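Local structure of VirX1 (Cyanophage Syn10, 6QGM) at residues B[17-22]-B[221-226]; B[23-28]-B[178-183]; B[138-141]-B[145-148]; B[411-416]-B[420-425]; B[443-448]-B[457-462]. The protein iodinates diverse substrates as a marine viral halogenase, probably using reduced flavin and oxygen as the related tryptophan halogenases do. One frame throughout, in Å; residues are numbered along the deposited sequence.

Contact 1 (B[17-22]-B[221-226]); sequences WMTAAA and LYIDCT
The helix turn bearing T19 lies beside the C-terminal end of the parallel strand 221-224, and the closest backbone approach is that of T19 and C225, with CA atoms 8.5 Å apart. From the helix, T19 makes the contact. Its methyl, set anti to the backbone N, meets I223 tip to tip, CG2 to CD1 at 3.7 Å. The same torsion (chi1 -53°) lays the hydroxyl back along the helix, where OG1 bonds to the carbonyl of S15, one turn earlier. Threonine thus suits a buried place: the methyl packs and the helix itself satisfies the oxygen. OG1 also lies 3.8 Å from C225 SG, a van der Waals contact with a small, weakly polar neighbour.

At the strand's last residue, D224, an Asx turn begins: OD1 accepts from T226 N at 2.9 Å. OD2 takes the amides of L232 and L233, tying the turn to the start of helix 231-236. I9 of strand 6-10 and I366 of helix 360-373 also pack on T19. Helix 14-26 packs on the central parallel strands, and a GxGxxG pattern (G11, G13, G16) spans the turn after strand 6-10 and the first residues of the helix, consistent with the dinucleotide-binding Rossmann fold.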
# COMPACT_ATOMS: atom_id res chain seq x y z
N TRP B 17 -12.81 -32.00 -17.79
CA TRP B 17 -13.36 -31.70 -19.14
C TRP B 17 -13.38 -30.20 -19.39
O TRP B 17 -13.22 -29.80 -20.55
CB TRP B 17 -14.73 -32.35 -19.28
CG TRP B 17 -14.61 -33.83 -19.38
CD1 TRP B 17 -15.08 -34.76 -18.51
CD2 TRP B 17 -13.91 -34.55 -20.40
NE1 TRP B 17 -14.76 -36.02 -18.94
CE2 TRP B 17 -14.03 -35.92 -20.09
CE3 TRP B 17 -13.20 -34.17 -21.55
CZ2 TRP B 17 -13.45 -36.90 -20.89
CZ3 TRP B 17 -12.64 -35.15 -22.34
CH2 TRP B 17 -12.76 -36.49 -22.01
N MET B 18 -13.56 -29.39 -18.34
CA MET B 18 -13.45 -27.92 -18.43
C MET B 18 -12.03 -27.57 -18.90
O MET B 18 -11.91 -26.73 -19.81
CB MET B 18 -13.79 -27.25 -17.09
CG MET B 18 -15.26 -27.18 -16.84
SD MET B 18 -15.68 -26.53 -15.21
CE MET B 18 -15.15 -24.82 -15.37
N THR B 19 -11.02 -28.23 -18.33
CA THR B 19 -9.59 -28.06 -18.68
C THR B 19 -9.35 -28.57 -20.12
O THR B 19 -8.79 -27.81 -20.94
CB THR B 19 -8.68 -28.74 -17.65
OG1 THR B 19 -9.05 -28.28 -16.35
CG2 THR B 19 -7.22 -28.46 -17.88
N ALA B 20 -9.79 -29.79 -20.42
CA ALA B 20 -9.63 -30.41 -21.76
C ALA B 20 -10.25 -29.51 -22.84
O ALA B 20 -9.56 -29.25 -23.84
CB ALA B 20 -10.22 -31.80 -21.78
N ALA B 21 -11.49 -29.06 -22.65
CA ALA B 21 -12.26 -28.22 -23.61
C ALA B 21 -11.52 -26.90 -23.85
O ALA B 21 -11.21 -26.60 -25.03
CB ALA B 21 -13.65 -27.97 -23.09
N ALA B 22 -11.23 -26.15 -22.78
CA ALA B 22 -10.52 -24.84 -22.81
C ALA B 22 -9.19 -24.98 -23.57
O ALA B 22 -8.98 -24.22 -24.52
CB ALA B 22 -10.28 -24.35 -21.41
N LEU B 221 3.48 -31.65 -19.43
CA LEU B 221 2.75 -31.09 -18.26
C LEU B 221 1.62 -32.04 -17.87
O LEU B 221 0.85 -32.46 -18.76
CB LEU B 221 2.17 -29.72 -18.62
CG LEU B 221 1.48 -29.01 -17.45
CD1 LEU B 221 2.51 -28.53 -16.44
CD2 LEU B 221 0.59 -27.87 -17.95
N TYR B 222 1.52 -32.34 -16.58
CA TYR B 222 0.47 -33.19 -15.97
C TYR B 222 -0.47 -32.27 -15.17
O TYR B 222 0.02 -31.45 -14.39
CB TYR B 222 1.13 -34.27 -15.12
CG TYR B 222 1.98 -35.22 -15.91
CD1 TYR B 222 3.28 -34.89 -16.26
CD2 TYR B 222 1.47 -36.43 -16.34
CE1 TYR B 222 4.07 -35.76 -17.00
CE2 TYR B 222 2.24 -37.32 -17.08
CZ TYR B 222 3.55 -36.98 -17.40
OH TYR B 222 4.31 -37.85 -18.14
N ILE B 223 -1.77 -32.39 -15.40
CA ILE B 223 -2.79 -31.55 -14.73
C ILE B 223 -3.59 -32.44 -13.79
O ILE B 223 -4.13 -33.47 -14.26
CB ILE B 223 -3.67 -30.81 -15.76
CG1 ILE B 223 -2.81 -29.99 -16.73
CG2 ILE B 223 -4.70 -29.93 -15.05
CD1 ILE B 223 -3.59 -29.19 -17.72
N ASP B 224 -3.61 -32.09 -12.51
CA ASP B 224 -4.30 -32.88 -11.47
C ASP B 224 -5.73 -32.37 -11.33
O ASP B 224 -5.93 -31.32 -10.71
CB ASP B 224 -3.55 -32.81 -10.14
CG ASP B 224 -4.15 -33.72 -9.08
OD1 ASP B 224 -5.33 -34.12 -9.25
OD2 ASP B 224 -3.43 -34.00 -8.10
N CYS B 225 -6.69 -33.11 -11.90
CA CYS B 225 -8.15 -32.86 -11.76
C CYS B 225 -8.78 -34.03 -10.99
O CYS B 225 -9.94 -34.37 -11.29
CB CYS B 225 -8.78 -32.66 -13.13
SG CYS B 225 -8.26 -31.13 -13.95
N THR B 226 -8.07 -34.59 -10.00
CA THR B 226 -8.50 -35.80 -9.24
C THR B 226 -9.30 -35.39 -7.99
O THR B 226 -9.60 -36.29 -7.19
CB THR B 226 -7.29 -36.69 -8.91
OG1 THR B 226 -6.43 -36.03 -7.98
CG2 THR B 226 -6.50 -37.09 -10.13

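Contact 2 (B[23-28]-B[178-183])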
# COMPACT_ATOMS: atom_id res chain seq x y z
N LEU B 23 -8.34 -25.92 -23.16
CA LEU B 23 -7.00 -26.14 -23.77
C LEU B 23 -7.17 -26.53 -25.24
O LEU B 23 -6.45 -25.96 -26.08
CB LEU B 23 -6.25 -27.22 -22.97
CG LEU B 23 -5.72 -26.77 -21.60
CD1 LEU B 23 -4.88 -27.86 -20.93
CD2 LEU B 23 -4.89 -25.49 -21.71
N SER B 24 -8.10 -27.45 -25.56
CA SER B 24 -8.30 -27.97 -26.94
C SER B 24 -8.72 -26.82 -27.89
O SER B 24 -8.29 -26.84 -29.06
CB SER B 24 -9.30 -29.10 -26.96
OG SER B 24 -10.63 -28.62 -26.82
N LYS B 25 -9.50 -25.86 -27.39
CA LYS B 25 -10.10 -24.76 -28.18
C LYS B 25 -9.15 -23.55 -28.20
O LYS B 25 -8.89 -23.04 -29.30
CB LYS B 25 -11.48 -24.39 -27.64
CG LYS B 25 -12.16 -23.24 -28.36
CD LYS B 25 -13.66 -23.36 -28.45
CE LYS B 25 -14.30 -22.19 -29.19
NZ LYS B 25 -13.99 -20.89 -28.55
N LEU B 26 -8.64 -23.11 -27.04
CA LEU B 26 -7.85 -21.85 -26.89
C LEU B 26 -6.34 -22.11 -27.09
O LEU B 26 -5.60 -21.12 -27.23
CB LEU B 26 -8.13 -21.24 -25.52
CG LEU B 26 -9.60 -21.01 -25.18
CD1 LEU B 26 -9.78 -20.53 -23.75
CD2 LEU B 26 -10.22 -20.01 -26.13
N CYS B 27 -5.88 -23.37 -27.07
CA CYS B 27 -4.45 -23.74 -27.22
C CYS B 27 -4.33 -24.87 -28.24
O CYS B 27 -3.87 -25.97 -27.93
CB CYS B 27 -3.83 -24.14 -25.88
SG CYS B 27 -4.03 -22.88 -24.59
N PRO B 28 -4.72 -24.61 -29.51
CA PRO B 28 -4.77 -25.65 -30.55
C PRO B 28 -3.41 -26.32 -30.81
O PRO B 28 -3.41 -27.43 -31.28
CB PRO B 28 -5.21 -24.91 -31.81
CG PRO B 28 -5.83 -23.62 -31.30
CD PRO B 28 -5.07 -23.28 -30.04
N GLU B 178 -18.22 -34.08 -25.32
CA GLU B 178 -18.83 -34.53 -26.60
C GLU B 178 -18.77 -33.41 -27.65
O GLU B 178 -18.52 -33.74 -28.83
CB GLU B 178 -20.24 -35.07 -26.43
CG GLU B 178 -21.18 -34.42 -25.42
CD GLU B 178 -22.37 -35.32 -25.07
OE1 GLU B 178 -23.10 -35.69 -26.03
OE2 GLU B 178 -22.55 -35.64 -23.84
N LYS B 179 -18.94 -32.15 -27.24
CA LYS B 179 -19.14 -31.00 -28.16
C LYS B 179 -17.83 -30.27 -28.47
O LYS B 179 -17.72 -29.77 -29.59
CB LYS B 179 -20.13 -29.99 -27.57
CG LYS B 179 -21.52 -30.53 -27.27
CD LYS B 179 -22.25 -31.24 -28.38
CE LYS B 179 -23.23 -32.26 -27.83
NZ LYS B 179 -24.22 -32.71 -28.85
N ILE B 180 -16.90 -30.17 -27.53
CA ILE B 180 -15.66 -29.35 -27.68
C ILE B 180 -14.42 -30.25 -27.64
O ILE B 180 -13.67 -30.25 -28.65
CB ILE B 180 -15.60 -28.21 -26.65
CG1 ILE B 180 -16.86 -27.34 -26.74
CG2 ILE B 180 -14.33 -27.39 -26.81
CD1 ILE B 180 -16.86 -26.12 -25.82
N ALA B 181 -14.19 -30.99 -26.54
CA ALA B 181 -12.90 -31.67 -26.26
C ALA B 181 -12.64 -32.76 -27.30
O ALA B 181 -11.61 -32.67 -28.01
CB ALA B 181 -12.89 -32.20 -24.85
N LEU B 182 -13.51 -33.77 -27.40
CA LEU B 182 -13.26 -34.93 -28.28
C LEU B 182 -13.18 -34.47 -29.73
O LEU B 182 -12.22 -34.78 -30.42
CB LEU B 182 -14.36 -35.99 -28.07
CG LEU B 182 -14.38 -36.66 -26.70
CD1 LEU B 182 -15.34 -37.83 -26.70
CD2 LEU B 182 -12.98 -37.11 -26.31
N PRO B 183 -14.16 -33.70 -30.26
CA PRO B 183 -14.06 -33.18 -31.62
C PRO B 183 -12.72 -32.49 -31.91
O PRO B 183 -12.22 -32.68 -33.00
CB PRO B 183 -15.24 -32.19 -31.70
CG PRO B 183 -16.26 -32.74 -30.73
CD PRO B 183 -15.42 -33.30 -29.60
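S24 and I180 meet in a small, buried helix-helix contact held by packing alone, where the last turns of helices 14-26 and 169-181 meet; helix 14-26 packs on the sheet, probably of Rossmann type, and helix 169-181 on helix 14-26. The backbones come close, S24 CA and A181 CA being 5.9 Å apart, which the small side chains of serine and alanine allow. S24 OG rests 3.8 Å from A181 CA and 3.9 Å from I180 CG2, so the hydroxyl abuts carbon across the interface. Its polar needs are met elsewhere: chi1 of 76° turns OG back toward its own helix, where it bonds to the carbonyl of A21, and N184 ND2 supplies a further bond.

I180 brings the branch methyl CG2, anti to its backbone N, into the groove between the helices, where K25 CB touches it at 4.2 Å. Lysine works here because only the root of its chain packs; the rest of the chain leads away to a salt bridge between NZ and D61. Helix 169-181 widens into a pi-type turn at 178-181, where it meets S24. Beneath S24 and L23 lies I32 of strand 31-36, while L23, L26 and C27 rest on V370 of helix 360-373, and L26 also packs on Y476 of the second subunit.

Contact 3 (B[138-141]-B[145-148])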
# COMPACT_ATOMS: atom_id res chain seq x y z
N THR B 138 -31.85 -7.60 -7.69
CA THR B 138 -32.52 -7.96 -6.41
C THR B 138 -34.01 -8.27 -6.63
O THR B 138 -34.49 -9.26 -6.06
CB THR B 138 -32.39 -6.82 -5.39
OG1 THR B 138 -31.00 -6.46 -5.34
CG2 THR B 138 -32.89 -7.19 -4.01
N TYR B 139 -34.72 -7.46 -7.42
CA TYR B 139 -36.18 -7.60 -7.67
C TYR B 139 -36.47 -8.88 -8.45
O TYR B 139 -37.48 -9.54 -8.13
CB TYR B 139 -36.72 -6.40 -8.46
CG TYR B 139 -36.61 -5.08 -7.73
CD1 TYR B 139 -37.50 -4.76 -6.72
CD2 TYR B 139 -35.66 -4.14 -8.08
CE1 TYR B 139 -37.41 -3.56 -6.05
CE2 TYR B 139 -35.59 -2.92 -7.44
CZ TYR B 139 -36.47 -2.62 -6.42
OH TYR B 139 -36.40 -1.43 -5.76
N LEU B 140 -35.66 -9.21 -9.46
CA LEU B 140 -35.79 -10.46 -10.26
C LEU B 140 -35.66 -11.64 -9.29
O LEU B 140 -36.53 -12.54 -9.31
CB LEU B 140 -34.69 -10.51 -11.33
CG LEU B 140 -34.73 -9.40 -12.39
CD1 LEU B 140 -33.60 -9.56 -13.40
CD2 LEU B 140 -36.10 -9.35 -13.08
N ALA B 141 -34.60 -11.63 -8.49
CA ALA B 141 -34.29 -12.67 -7.48
C ALA B 141 -35.46 -12.78 -6.51
O ALA B 141 -35.91 -13.90 -6.26
CB ALA B 141 -33.01 -12.32 -6.77
N ARG B 145 -38.40 -13.82 -11.11
CA ARG B 145 -38.69 -13.41 -12.50
C ARG B 145 -37.38 -13.30 -13.27
O ARG B 145 -36.33 -13.22 -12.63
CB ARG B 145 -39.46 -12.08 -12.53
CG ARG B 145 -40.64 -12.03 -11.57
CD ARG B 145 -41.61 -13.18 -11.78
NE ARG B 145 -42.80 -12.98 -10.97
CZ ARG B 145 -43.97 -12.58 -11.43
NH1 ARG B 145 -44.17 -12.36 -12.72
NH2 ARG B 145 -44.98 -12.41 -10.60
N LEU B 146 -37.47 -13.26 -14.60
CA LEU B 146 -36.29 -13.10 -15.48
C LEU B 146 -36.70 -12.37 -16.76
O LEU B 146 -37.87 -12.49 -17.18
CB LEU B 146 -35.71 -14.49 -15.74
CG LEU B 146 -34.22 -14.56 -16.04
CD1 LEU B 146 -33.40 -13.70 -15.10
CD2 LEU B 146 -33.74 -16.00 -15.96
N THR B 147 -35.76 -11.63 -17.34
CA THR B 147 -35.94 -10.83 -18.58
C THR B 147 -34.56 -10.59 -19.19
O THR B 147 -33.58 -10.55 -18.40
CB THR B 147 -36.65 -9.50 -18.29
OG1 THR B 147 -36.51 -8.66 -19.43
CG2 THR B 147 -36.07 -8.78 -17.10
N ARG B 148 -34.49 -10.43 -20.52
CA ARG B 148 -33.22 -10.07 -21.21
C ARG B 148 -33.00 -8.56 -21.10
O ARG B 148 -31.88 -8.12 -21.41
CB ARG B 148 -33.22 -10.54 -22.66
CG ARG B 148 -33.17 -12.05 -22.79
CD ARG B 148 -32.31 -12.52 -23.96
NE ARG B 148 -32.20 -13.97 -23.96
CZ ARG B 148 -33.15 -14.79 -24.39
NH1 ARG B 148 -34.30 -14.31 -24.83
NH2 ARG B 148 -32.98 -16.11 -24.36
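The carbonyl oxygen of L140 accepts the amide of R145 at 2.9 Å (O to N) in a fairly straight bond, 162° at the hydrogen, with the donor tilted 17° from the carbonyl plane. N269 ND2 adds a weak bond to the same oxygen. Donor and acceptor are five residues apart, the six-to-one spacing, as in a Schellman motif, although this one bond does not establish the full motif; it lies where helix 137-143 ends and the chain turns into the extended run 145-148. N269 ND2 also reaches R145 O weakly, so one amide group bridges the two carbonyls flanking the turn.

L140 carries the apolar half of the contact and suits it by its forked end. CD2 lies 4.4 Å from R145 CB, and CD1 lies 4.5 Å from L146 CD1. L146 sets out from the backbone away from the helix and packs against H518 and F521 of helix 518-527, where a large apolar residue is at home. R145 uses its length in another direction: its chain runs along V512, and NH1 bonds to the carbonyls of K513 and L515, which follow helix 494-512. R148 likewise reaches outward, making a salt bridge from NH1 to E525. The loop therefore joins helix 137-143 to the C-terminal helices.

T147 divides its two branches between both tasks. OG1, anti to the backbone N (chi1 166°), accepts from N149 N in an ST turn, while CG2 crosses the L140 side chain at about a right angle and touches CD2 at 4.1 Å.

Contact 4 (B[411-416]-B[420-425]); sequences MRTDTP and WCTQMC
P416 and W420 form the opening turn of helix 416-424, W420 N donating to P416 O at 2.9 Å. Proline suits the first turn, where its missing N-H costs no helical bond. T415, just before it, is the N-cap: OG1 bonds weakly to the amide of W418 and also to the carbonyl of K277.

Two residues on from W420, T422 faces back to the incoming loop. Its OG1 lies 3.0 Å from R412 O, but W418 O is also within reach of the single hydroxyl proton, which may therefore serve either carbonyl. T413 crosses T422 at about a right angle, its CG2 against T422 OG1; the same methyl touches Q423 CG at 3.8 Å. Q423 is bent at chi2 (-59°), and its amide belongs to the trimer: OE1 bonds to R385 and NE2 to the carbonyl of V380, both of the third subunit, whose Y379 packs on T413 and T422.

Residues 411-415 run back beside the helix whose N-cap they supply. A salt bridge spans the bend. R412 grips D414 side-on, NE to OD2 at 3.1 Å and NH2 to OD1 at 2.9 Å, each oxygen using its syn lone pair. NH1 bonds to the carbonyl of N83, and the guanidinium makes a cation-pi contact with W418.

At the far end the helix widens into a pi-type turn, C425 N reaching W420 O at 2.9 Å. The same turn sets C425 CB 3.5 Å above one face of the W420 indole, near its rim, and R299 makes a cation-pi contact with that ring.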
# COMPACT_ATOMS: atom_id res chain seq x y z
N MET B 411 -25.18 -11.93 14.22
CA MET B 411 -25.69 -11.64 15.59
C MET B 411 -25.86 -12.96 16.36
O MET B 411 -26.00 -12.89 17.59
CB MET B 411 -27.02 -10.89 15.56
CG MET B 411 -26.88 -9.54 14.89
SD MET B 411 -28.36 -8.51 15.04
CE MET B 411 -28.33 -8.17 16.80
N ARG B 412 -25.81 -14.11 15.67
CA ARG B 412 -26.10 -15.43 16.27
C ARG B 412 -25.07 -15.78 17.34
O ARG B 412 -23.85 -15.77 17.06
CB ARG B 412 -26.15 -16.51 15.19
CG ARG B 412 -27.30 -16.31 14.22
CD ARG B 412 -27.49 -17.50 13.33
NE ARG B 412 -27.81 -18.69 14.11
CZ ARG B 412 -28.28 -19.82 13.62
NH1 ARG B 412 -28.49 -19.93 12.33
NH2 ARG B 412 -28.52 -20.82 14.42
N THR B 413 -25.55 -16.10 18.54
CA THR B 413 -24.77 -16.67 19.66
C THR B 413 -25.61 -17.77 20.31
O THR B 413 -25.37 -18.07 21.48
CB THR B 413 -24.39 -15.57 20.65
OG1 THR B 413 -25.60 -15.06 21.19
CG2 THR B 413 -23.65 -14.42 20.02
N ASP B 414 -26.53 -18.38 19.57
CA ASP B 414 -27.58 -19.28 20.12
C ASP B 414 -27.04 -20.72 20.28
O ASP B 414 -27.67 -21.50 21.00
CB ASP B 414 -28.85 -19.23 19.27
CG ASP B 414 -28.58 -19.40 17.79
OD1 ASP B 414 -28.77 -20.50 17.30
OD2 ASP B 414 -28.19 -18.43 17.16
N THR B 415 -25.92 -21.06 19.64
CA THR B 415 -25.24 -22.37 19.80
C THR B 415 -23.76 -22.12 20.05
O THR B 415 -23.27 -21.02 19.82
CB THR B 415 -25.44 -23.25 18.57
OG1 THR B 415 -24.75 -22.67 17.47
CG2 THR B 415 -26.89 -23.43 18.20
N PRO B 416 -23.02 -23.12 20.56
CA PRO B 416 -21.59 -22.98 20.76
C PRO B 416 -20.87 -22.68 19.44
O PRO B 416 -19.90 -21.93 19.48
CB PRO B 416 -21.16 -24.33 21.37
CG PRO B 416 -22.43 -24.85 22.01
CD PRO B 416 -23.54 -24.39 21.10
N TRP B 420 -18.76 -19.28 18.93
CA TRP B 420 -17.34 -19.33 18.48
C TRP B 420 -17.12 -18.35 17.32
O TRP B 420 -16.12 -17.61 17.35
CB TRP B 420 -16.87 -20.72 18.07
CG TRP B 420 -15.42 -20.72 17.68
CD1 TRP B 420 -14.35 -20.75 18.52
CD2 TRP B 420 -14.88 -20.60 16.35
NE1 TRP B 420 -13.18 -20.66 17.81
CE2 TRP B 420 -13.48 -20.59 16.47
CE3 TRP B 420 -15.45 -20.49 15.07
CZ2 TRP B 420 -12.63 -20.49 15.36
CZ3 TRP B 420 -14.61 -20.40 13.97
CH2 TRP B 420 -13.22 -20.39 14.12
N CYS B 421 -18.01 -18.39 16.32
CA CYS B 421 -17.89 -17.63 15.05
C CYS B 421 -17.92 -16.12 15.33
O CYS B 421 -17.16 -15.41 14.65
CB CYS B 421 -18.99 -18.00 14.07
SG CYS B 421 -18.76 -19.64 13.35
N THR B 422 -18.73 -15.66 16.29
CA THR B 422 -19.12 -14.24 16.47
C THR B 422 -18.45 -13.60 17.68
O THR B 422 -18.43 -12.35 17.73
CB THR B 422 -20.64 -14.06 16.62
OG1 THR B 422 -21.12 -14.81 17.73
CG2 THR B 422 -21.40 -14.46 15.38
N GLN B 423 -17.98 -14.39 18.66
CA GLN B 423 -17.58 -13.86 19.99
C GLN B 423 -16.18 -14.33 20.39
O GLN B 423 -15.60 -13.67 21.25
CB GLN B 423 -18.62 -14.23 21.05
CG GLN B 423 -20.01 -13.69 20.76
CD GLN B 423 -20.05 -12.19 20.64
OE1 GLN B 423 -19.33 -11.48 21.36
NE2 GLN B 423 -20.88 -11.68 19.73
N MET B 424 -15.64 -15.41 19.81
CA MET B 424 -14.37 -16.03 20.29
C MET B 424 -13.30 -15.97 19.20
O MET B 424 -12.22 -15.45 19.49
CB MET B 424 -14.61 -17.47 20.75
CG MET B 424 -15.27 -17.53 22.10
SD MET B 424 -14.97 -19.11 22.92
CE MET B 424 -13.18 -19.09 23.12
N CYS B 425 -13.58 -16.45 18.00
CA CYS B 425 -12.61 -16.47 16.87
C CYS B 425 -12.08 -15.05 16.58
O CYS B 425 -12.91 -14.12 16.40
CB CYS B 425 -13.25 -17.04 15.62
SG CYS B 425 -12.09 -17.16 14.25

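Contact 5 (B[443-448]-B[457-462])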
# COMPACT_ATOMS: atom_id res chain seq x y z
N GLN B 443 -8.69 -5.33 8.32
CA GLN B 443 -8.06 -4.08 8.83
C GLN B 443 -8.71 -2.86 8.15
O GLN B 443 -9.01 -1.89 8.86
CB GLN B 443 -6.55 -4.11 8.57
CG GLN B 443 -5.82 -5.12 9.45
CD GLN B 443 -4.40 -5.34 9.00
OE1 GLN B 443 -3.69 -4.40 8.61
NE2 GLN B 443 -3.96 -6.59 9.03
N ASP B 444 -8.93 -2.94 6.84
CA ASP B 444 -9.34 -1.78 6.00
C ASP B 444 -10.83 -1.47 6.25
O ASP B 444 -11.19 -0.27 6.35
CB ASP B 444 -9.04 -2.02 4.52
CG ASP B 444 -7.54 -2.11 4.21
OD1 ASP B 444 -6.71 -1.74 5.09
OD2 ASP B 444 -7.20 -2.57 3.10
N LEU B 445 -11.64 -2.53 6.39
CA LEU B 445 -13.08 -2.41 6.70
C LEU B 445 -13.23 -1.78 8.09
O LEU B 445 -14.16 -0.97 8.26
CB LEU B 445 -13.72 -3.80 6.64
CG LEU B 445 -15.21 -3.88 6.96
CD1 LEU B 445 -16.01 -3.07 5.96
CD2 LEU B 445 -15.65 -5.34 6.96
N SER B 446 -12.38 -2.18 9.03
CA SER B 446 -12.43 -1.73 10.44
C SER B 446 -12.10 -0.24 10.48
O SER B 446 -12.84 0.50 11.15
CB SER B 446 -11.50 -2.54 11.31
OG SER B 446 -12.05 -3.84 11.57
N THR B 447 -11.06 0.16 9.74
CA THR B 447 -10.62 1.57 9.54
C THR B 447 -11.75 2.40 8.92
O THR B 447 -11.98 3.53 9.39
CB THR B 447 -9.38 1.63 8.65
OG1 THR B 447 -8.32 1.11 9.44
CG2 THR B 447 -9.07 3.04 8.18
N ASP B 448 -12.39 1.87 7.88
CA ASP B 448 -13.41 2.64 7.12
C ASP B 448 -14.65 2.86 7.99
O ASP B 448 -15.18 4.00 7.99
CB ASP B 448 -13.71 1.97 5.78
CG ASP B 448 -12.57 2.09 4.77
OD1 ASP B 448 -11.57 2.74 5.10
OD2 ASP B 448 -12.69 1.53 3.67
N ILE B 457 -17.07 1.89 -2.47
CA ILE B 457 -17.35 0.93 -3.58
C ILE B 457 -16.22 -0.12 -3.60
O ILE B 457 -16.46 -1.21 -4.13
CB ILE B 457 -17.53 1.63 -4.93
CG1 ILE B 457 -16.50 2.75 -5.14
CG2 ILE B 457 -18.95 2.13 -5.10
CD1 ILE B 457 -16.38 3.20 -6.56
N ASN B 458 -15.06 0.17 -3.00
CA ASN B 458 -13.93 -0.78 -2.81
C ASN B 458 -14.31 -1.99 -1.94
O ASN B 458 -13.47 -2.90 -1.84
CB ASN B 458 -12.73 -0.12 -2.14
CG ASN B 458 -12.06 0.90 -3.02
OD1 ASN B 458 -12.27 0.91 -4.24
ND2 ASN B 458 -11.26 1.75 -2.42
N HIS B 459 -15.50 -2.01 -1.32
CA HIS B 459 -16.00 -3.17 -0.53
C HIS B 459 -16.80 -4.14 -1.42
O HIS B 459 -17.57 -4.91 -0.86
CB HIS B 459 -16.88 -2.69 0.63
CG HIS B 459 -16.27 -1.72 1.59
ND1 HIS B 459 -14.94 -1.35 1.57
CD2 HIS B 459 -16.83 -1.09 2.64
CE1 HIS B 459 -14.70 -0.55 2.60
NE2 HIS B 459 -15.84 -0.40 3.28
N ASN B 460 -16.64 -4.10 -2.74
CA ASN B 460 -17.46 -4.86 -3.71
C ASN B 460 -17.86 -6.21 -3.12
O ASN B 460 -17.13 -7.19 -3.36
CB ASN B 460 -16.76 -5.00 -5.08
CG ASN B 460 -17.67 -5.40 -6.24
OD1 ASN B 460 -18.69 -6.09 -6.06
ND2 ASN B 460 -17.31 -4.98 -7.45
N GLY B 461 -18.99 -6.28 -2.40
CA GLY B 461 -19.55 -7.55 -1.91
C GLY B 461 -19.72 -7.53 -0.40
O GLY B 461 -20.80 -7.93 0.09
N ILE B 462 -18.68 -7.09 0.31
CA ILE B 462 -18.70 -6.89 1.79
C ILE B 462 -19.93 -6.04 2.15
O ILE B 462 -20.59 -6.36 3.17
CB ILE B 462 -17.38 -6.27 2.29
CG1 ILE B 462 -16.27 -7.33 2.32
CG2 ILE B 462 -17.57 -5.62 3.66
CD1 ILE B 462 -14.88 -6.75 2.38
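The imidazole of H459 is met by D448 along its edge and by L445 obliquely. The D448 carboxylate lies nearly coplanar with the ring, the two planes 16° apart, and OD2 sits at the ring edge, near its plane and nearest to CE1. NE2 lies further off, at 3.7 Å from OD2. The pair is not hydrogen-bonded, and any electrostatic benefit of placing a carboxylate beside the imidazole is only possible.

L445 crosses the ring obliquely. Its CG is anti to the backbone N (chi1 179°), which carries the branched end toward the loop and brings CD1 4.2 Å from the ring centroid, 30° off the normal, in an off-centre CH-pi contact. A branched aliphatic residue is useful here because both methyls have work: CD1 and CD2 each touch I462 CG2 at 3.8 Å, as the two side chains slide past each other in opposite directions.

These residues close the connection between helix 441-451, which carries L445 and D448, and helix 462-468, which I462 begins. G461 is the N-cap of the latter; its positive phi would press a CB against the preceding carbonyl, which explains the glycine. A backbone bond between D448 and T454 draws the loop further back on the first helix. M405 of helix 382-408 packs on both L445 and I462, while S446 and T447 pack on G387 and Y390 of the third subunit.

Contacts 1 and 2 share helix 14-26 and touch: A21 O meets I180 CG2, and W17 and A20 rest on A181. Both are buried and held across by packing of small or branched side chains, with hydroxyls bonded to carbonyls of their own helix, S24 also to N184. Contact 3 is nested in the chain loops that both close, yet its centre is about 35 Å from that of contact 1. Contacts 3, 4 and 5 are local closures, partly buried, joining a helix to nearby loop. Contacts 3 and 4 add cross-segment backbone bonds; contact 5 uses a histidine and a carboxylate. Contacts 4 and 5, centres about 22 Å apart on successive helices, both touch the third subunit, whereas contact 2 reaches the second.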